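Local coordinates for protein phosphoserine aminotransferase (Bacillus alcalophilus, PDB 1W23) that catalyses the reversible, pyridoxal-phosphate-dependent transfer of an amino group between phosphoserine and 2-oxoglutarate in serine biosynthesis, at residues 274-285 and 346-357. Residues are numbered along the deposited sequence; the frame is centred on the assembly and turned at random.
Sequences IYDTIDESNGFY and CIALRELMIQFK
Ile274 rests its CD1 methyl against both Leu349 CD2 (3.9 Å) and the Cys346 sulfur. One turn on, Thr277 OG1 takes a hydrogen bond from Arg350 NH1 (2.9 Å) while also bonded to the carbonyl of Ile273, and its CG2, turned anti to the backbone N, packs on Met353 CB. Glu280 OE2 is gripped end-on by both Arg350 NH1 (3.0 Å) and NH2, in the guanidinium plane, the carboxylate standing nearly perpendicular at 81°; Ile354 CD1 covers one guanidinium face. With an alanine here instead of Arg350, the Glu280 carboxylate would probably lose its guanidinium partner and Thr277 OG1 the N-H it accepts. Segments 274-279 and 346-357, on helices 259-279 and 343-359, run nearly parallel (12°), their axes 9.7 Å apart at closest approach, packing beside strand 298-302 of this class-V aminotransferase, far from the cofactor. Past the helix end, Ser281 OG bonds Ile278 O and receives Tyr285 N, bracing the type I' turn from Ser281 to Phe284. The Phe284 ring lies under Lys357 CA in a CH-pi contact and meets Phe356 CD2 near its edge. Tyr285 is sandwiched between Phe284 CD2 and the Met353 CE methyl, 3.7 Å from its ring centroid, and its hydroxyl donates to Met353 O (2.7 Å), which also accepts Lys357 N.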
loop_
_atom_site.group_PDB
_atom_site.type_symbol
_atom_site.label_atom_id
_atom_site.label_comp_id
_atom_site.label_asym_id
_atom_site.label_seq_id
_atom_site.Cartn_x
_atom_site.Cartn_y
_atom_site.Cartn_z
ATOM N N ILE A 274 0.250 -1.700 -33.841
ATOM C CA ILE A 274 0.095 -0.255 -33.701
ATOM C C ILE A 274 1.198 0.491 -34.430
ATOM O O ILE A 274 0.915 1.458 -35.158
ATOM C CB ILE A 274 0.007 0.121 -32.198
ATOM C CG1 ILE A 274 -1.148 -0.636 -31.509
ATOM C CG2 ILE A 274 -0.174 1.628 -32.075
ATOM C CD1 ILE A 274 -1.176 -0.494 -30.016
ATOM N N TYR A 275 2.458 0.087 -34.274
ATOM C CA TYR A 275 3.535 0.751 -34.997
ATOM C C TYR A 275 3.372 0.659 -36.519
ATOM O O TYR A 275 3.660 1.639 -37.217
ATOM C CB TYR A 275 4.909 0.272 -34.544
ATOM C CG TYR A 275 5.329 0.755 -33.178
ATOM C CD1 TYR A 275 5.596 -0.110 -32.152
ATOM C CD2 TYR A 275 5.456 2.117 -32.903
ATOM C CE1 TYR A 275 5.975 0.320 -30.886
ATOM C CE2 TYR A 275 5.846 2.570 -31.661
ATOM C CZ TYR A 275 6.093 1.661 -30.653
ATOM O OH TYR A 275 6.485 2.163 -29.415
ATOM N N ASP A 276 2.921 -0.486 -37.025
ATOM C CA ASP A 276 2.700 -0.579 -38.472
ATOM C C ASP A 276 1.621 0.430 -38.903
ATOM O O ASP A 276 1.714 1.018 -39.999
ATOM C CB ASP A 276 2.321 -1.995 -38.865
ATOM C CG ASP A 276 3.420 -2.980 -38.926
ATOM O OD1 ASP A 276 4.605 -2.627 -38.814
ATOM O OD2 ASP A 276 3.118 -4.185 -39.154
ATOM N N THR A 277 0.595 0.597 -38.078
ATOM C CA THR A 277 -0.482 1.548 -38.426
ATOM C C THR A 277 0.094 2.961 -38.524
ATOM O O THR A 277 -0.223 3.744 -39.428
ATOM C CB THR A 277 -1.605 1.487 -37.419
ATOM O OG1 THR A 277 -2.097 0.124 -37.293
ATOM C CG2 THR A 277 -2.787 2.323 -37.811
ATOM N N ILE A 278 0.948 3.332 -37.559
ATOM C CA ILE A 278 1.618 4.614 -37.612
ATOM C C ILE A 278 2.474 4.739 -38.865
ATOM O O ILE A 278 2.413 5.744 -39.620
ATOM C CB ILE A 278 2.459 4.839 -36.312
ATOM C CG1 ILE A 278 1.523 4.981 -35.099
ATOM C CG2 ILE A 278 3.395 6.033 -36.444
ATOM C CD1 ILE A 278 2.281 4.919 -33.757
ATOM N N ASP A 279 3.303 3.732 -39.115
ATOM C CA ASP A 279 4.270 3.790 -40.196
ATOM C C ASP A 279 3.601 3.799 -41.564
ATOM O O ASP A 279 4.156 4.404 -42.486
ATOM C CB ASP A 279 5.294 2.658 -40.048
ATOM C CG ASP A 279 6.165 2.815 -38.830
ATOM O OD1 ASP A 279 6.272 3.936 -38.287
ATOM O OD2 ASP A 279 6.799 1.802 -38.443
ATOM N N GLU A 280 2.431 3.176 -41.693
ATOM C CA GLU A 280 1.672 3.116 -42.946
ATOM C C GLU A 280 0.817 4.338 -43.162
ATOM O O GLU A 280 0.118 4.454 -44.193
ATOM C CB GLU A 280 0.782 1.858 -42.923
ATOM C CG GLU A 280 1.481 0.495 -42.969
ATOM C CD GLU A 280 0.627 -0.681 -42.498
ATOM O OE1 GLU A 280 1.111 -1.827 -42.400
ATOM O OE2 GLU A 280 -0.588 -0.512 -42.163
ATOM N N SER A 281 0.798 5.301 -42.240
ATOM C CA SER A 281 -0.137 6.433 -42.257
ATOM C C SER A 281 0.344 7.656 -43.034
ATOM O O SER A 281 -0.331 8.702 -43.027
ATOM C CB SER A 281 -0.488 6.876 -40.841
ATOM O OG SER A 281 0.568 7.647 -40.233
ATOM N N ASN A 282 1.490 7.550 -43.704
ATOM C CA ASN A 282 2.079 8.663 -44.484
ATOM C C ASN A 282 2.125 9.940 -43.685
ATOM O O ASN A 282 1.836 11.032 -44.202
ATOM C CB ASN A 282 1.402 8.886 -45.834
ATOM C CG ASN A 282 2.300 9.630 -46.768
ATOM O OD1 ASN A 282 3.518 9.392 -46.782
ATOM N ND2 ASN A 282 1.764 10.580 -47.563
ATOM N N GLY A 283 2.528 9.828 -42.407
ATOM C CA GLY A 283 2.715 11.012 -41.579
ATOM C C GLY A 283 1.455 11.514 -40.910
ATOM O O GLY A 283 1.508 12.518 -40.167
ATOM N N PHE A 284 0.292 10.907 -41.128
ATOM C CA PHE A 284 -0.918 11.340 -40.427
ATOM C C PHE A 284 -0.775 11.129 -38.922
ATOM O O PHE A 284 -1.264 11.959 -38.129
ATOM C CB PHE A 284 -2.109 10.616 -41.026
ATOM C CG PHE A 284 -3.452 11.124 -40.482
ATOM C CD1 PHE A 284 -4.156 12.122 -41.164
ATOM C CD2 PHE A 284 -3.974 10.590 -39.317
ATOM C CE1 PHE A 284 -5.368 12.579 -40.666
ATOM C CE2 PHE A 284 -5.178 11.062 -38.829
ATOM C CZ PHE A 284 -5.883 12.034 -39.498
ATOM N N TYR A 285 -0.163 10.017 -38.516
ATOM C CA TYR A 285 0.253 9.748 -37.147
ATOM C C TYR A 285 1.768 9.772 -37.118
ATOM O O TYR A 285 2.395 9.151 -38.015
ATOM C CB TYR A 285 -0.245 8.373 -36.635
ATOM C CG TYR A 285 -1.741 8.239 -36.728
ATOM C CD1 TYR A 285 -2.335 7.469 -37.708
ATOM C CD2 TYR A 285 -2.596 8.898 -35.867
ATOM C CE1 TYR A 285 -3.721 7.322 -37.821
ATOM C CE2 TYR A 285 -3.969 8.796 -35.961
ATOM C CZ TYR A 285 -4.544 8.010 -36.954
ATOM O OH TYR A 285 -5.911 7.960 -37.042
ATOM N N CYS A 346 -5.776 -4.024 -29.633
ATOM C CA CYS A 346 -4.831 -3.419 -30.548
ATOM C C CYS A 346 -5.378 -3.427 -31.977
ATOM O O CYS A 346 -5.191 -2.440 -32.706
ATOM C CB CYS A 346 -3.486 -4.143 -30.438
ATOM S SG CYS A 346 -2.714 -3.972 -28.798
ATOM N N ILE A 347 -5.995 -4.539 -32.389
ATOM C CA ILE A 347 -6.662 -4.570 -33.706
ATOM C C ILE A 347 -7.723 -3.501 -33.761
ATOM O O ILE A 347 -7.845 -2.799 -34.785
ATOM C CB ILE A 347 -7.205 -5.973 -33.947
ATOM C CG1 ILE A 347 -6.107 -7.048 -34.001
ATOM C CG2 ILE A 347 -8.105 -5.972 -35.189
ATOM C CD1 ILE A 347 -6.526 -8.504 -33.972
ATOM N N ALA A 348 -8.543 -3.334 -32.719
ATOM C CA ALA A 348 -9.590 -2.324 -32.699
ATOM C C ALA A 348 -8.979 -0.909 -32.825
ATOM O O ALA A 348 -9.515 -0.048 -33.537
ATOM C CB ALA A 348 -10.469 -2.451 -31.464
ATOM N N LEU A 349 -7.867 -0.666 -32.110
ATOM C CA LEU A 349 -7.195 0.626 -32.209
ATOM C C LEU A 349 -6.715 0.885 -33.633
ATOM O O LEU A 349 -6.890 2.008 -34.150
ATOM C CB LEU A 349 -6.078 0.721 -31.177
ATOM C CG LEU A 349 -5.275 2.033 -31.212
ATOM C CD1 LEU A 349 -6.158 3.227 -30.938
ATOM C CD2 LEU A 349 -4.148 1.986 -30.194
ATOM N N ARG A 350 -6.104 -0.107 -34.261
ATOM C CA ARG A 350 -5.695 0.039 -35.673
ATOM C C ARG A 350 -6.905 0.429 -36.525
ATOM O O ARG A 350 -6.805 1.350 -37.360
ATOM C CB ARG A 350 -5.051 -1.250 -36.166
ATOM C CG ARG A 350 -4.927 -1.321 -37.670
ATOM C CD ARG A 350 -4.110 -2.542 -38.099
ATOM N NE ARG A 350 -3.984 -2.734 -39.516
ATOM C CZ ARG A 350 -3.024 -2.186 -40.259
ATOM N NH1 ARG A 350 -2.066 -1.392 -39.738
ATOM N NH2 ARG A 350 -3.087 -2.476 -41.570
ATOM N N GLU A 351 -8.028 -0.237 -36.368
ATOM C CA GLU A 351 -9.192 0.046 -37.192
ATOM C C GLU A 351 -9.702 1.472 -36.950
ATOM O O GLU A 351 -10.057 2.206 -37.891
ATOM C CB GLU A 351 -10.280 -1.027 -36.887
ATOM C CG GLU A 351 -9.847 -2.391 -37.480
ATOM C CD GLU A 351 -10.678 -3.569 -37.148
ATOM O OE1 GLU A 351 -10.408 -4.717 -37.620
ATOM O OE2 GLU A 351 -11.685 -3.420 -36.401
ATOM N N LEU A 352 -9.735 1.914 -35.687
ATOM C CA LEU A 352 -10.107 3.288 -35.374
ATOM C C LEU A 352 -9.178 4.258 -36.070
ATOM O O LEU A 352 -9.613 5.257 -36.664
ATOM C CB LEU A 352 -10.025 3.483 -33.855
ATOM C CG LEU A 352 -10.244 4.893 -33.305
ATOM C CD1 LEU A 352 -11.702 5.150 -32.978
ATOM C CD2 LEU A 352 -9.542 5.152 -31.977
ATOM N N MET A 353 -7.880 3.997 -35.958
ATOM C CA MET A 353 -6.876 4.884 -36.534
ATOM C C MET A 353 -6.994 4.978 -38.058
ATOM O O MET A 353 -6.871 6.073 -38.661
ATOM C CB MET A 353 -5.466 4.454 -36.130
ATOM C CG MET A 353 -5.178 4.716 -34.654
ATOM S SD MET A 353 -3.651 4.031 -34.014
ATOM C CE MET A 353 -2.418 5.164 -34.739
ATOM N N ILE A 354 -7.205 3.852 -38.718
ATOM C CA ILE A 354 -7.330 3.846 -40.183
ATOM C C ILE A 354 -8.573 4.610 -40.590
ATOM O O ILE A 354 -8.547 5.445 -41.493
ATOM C CB ILE A 354 -7.310 2.413 -40.730
ATOM C CG1 ILE A 354 -5.932 1.785 -40.551
ATOM C CG2 ILE A 354 -7.743 2.395 -42.220
ATOM C CD1 ILE A 354 -5.883 0.316 -40.820
ATOM N N GLN A 355 -9.687 4.335 -39.919
ATOM C CA GLN A 355 -10.939 5.000 -40.269
ATOM C C GLN A 355 -10.853 6.500 -40.033
ATOM O O GLN A 355 -11.320 7.296 -40.867
ATOM C CB GLN A 355 -12.115 4.349 -39.506
ATOM C CG GLN A 355 -13.485 5.006 -39.769
ATOM C CD GLN A 355 -14.611 4.475 -38.881
ATOM O OE1 GLN A 355 -14.804 3.275 -38.644
ATOM N NE2 GLN A 355 -15.384 5.374 -38.299
ATOM N N PHE A 356 -10.241 6.911 -38.936
ATOM C CA PHE A 356 -10.162 8.368 -38.642
ATOM C C PHE A 356 -9.330 9.054 -39.705
ATOM O O PHE A 356 -9.671 10.140 -40.182
ATOM C CB PHE A 356 -9.602 8.566 -37.224
ATOM C CG PHE A 356 -9.660 10.015 -36.797
ATOM C CD1 PHE A 356 -10.812 10.511 -36.205
ATOM C CD2 PHE A 356 -8.577 10.837 -37.029
ATOM C CE1 PHE A 356 -10.859 11.859 -35.902
ATOM C CE2 PHE A 356 -8.626 12.184 -36.692
ATOM C CZ PHE A 356 -9.762 12.699 -36.127
ATOM N N LYS A 357 -8.215 8.462 -40.107
ATOM C CA LYS A 357 -7.371 8.991 -41.168
ATOM C C LYS A 357 -8.122 9.093 -42.471
ATOM O O LYS A 357 -8.105 10.133 -43.149
ATOM C CB LYS A 357 -6.141 8.088 -41.323
ATOM C CG LYS A 357 -5.205 8.425 -42.469
ATOM C CD LYS A 357 -4.160 7.324 -42.614
ATOM C CE LYS A 357 -4.640 6.007 -43.276
ATOM N NZ LYS A 357 -3.560 5.014 -43.527
HETATM O O HOH W 1 -2.252 3.640 -41.462
#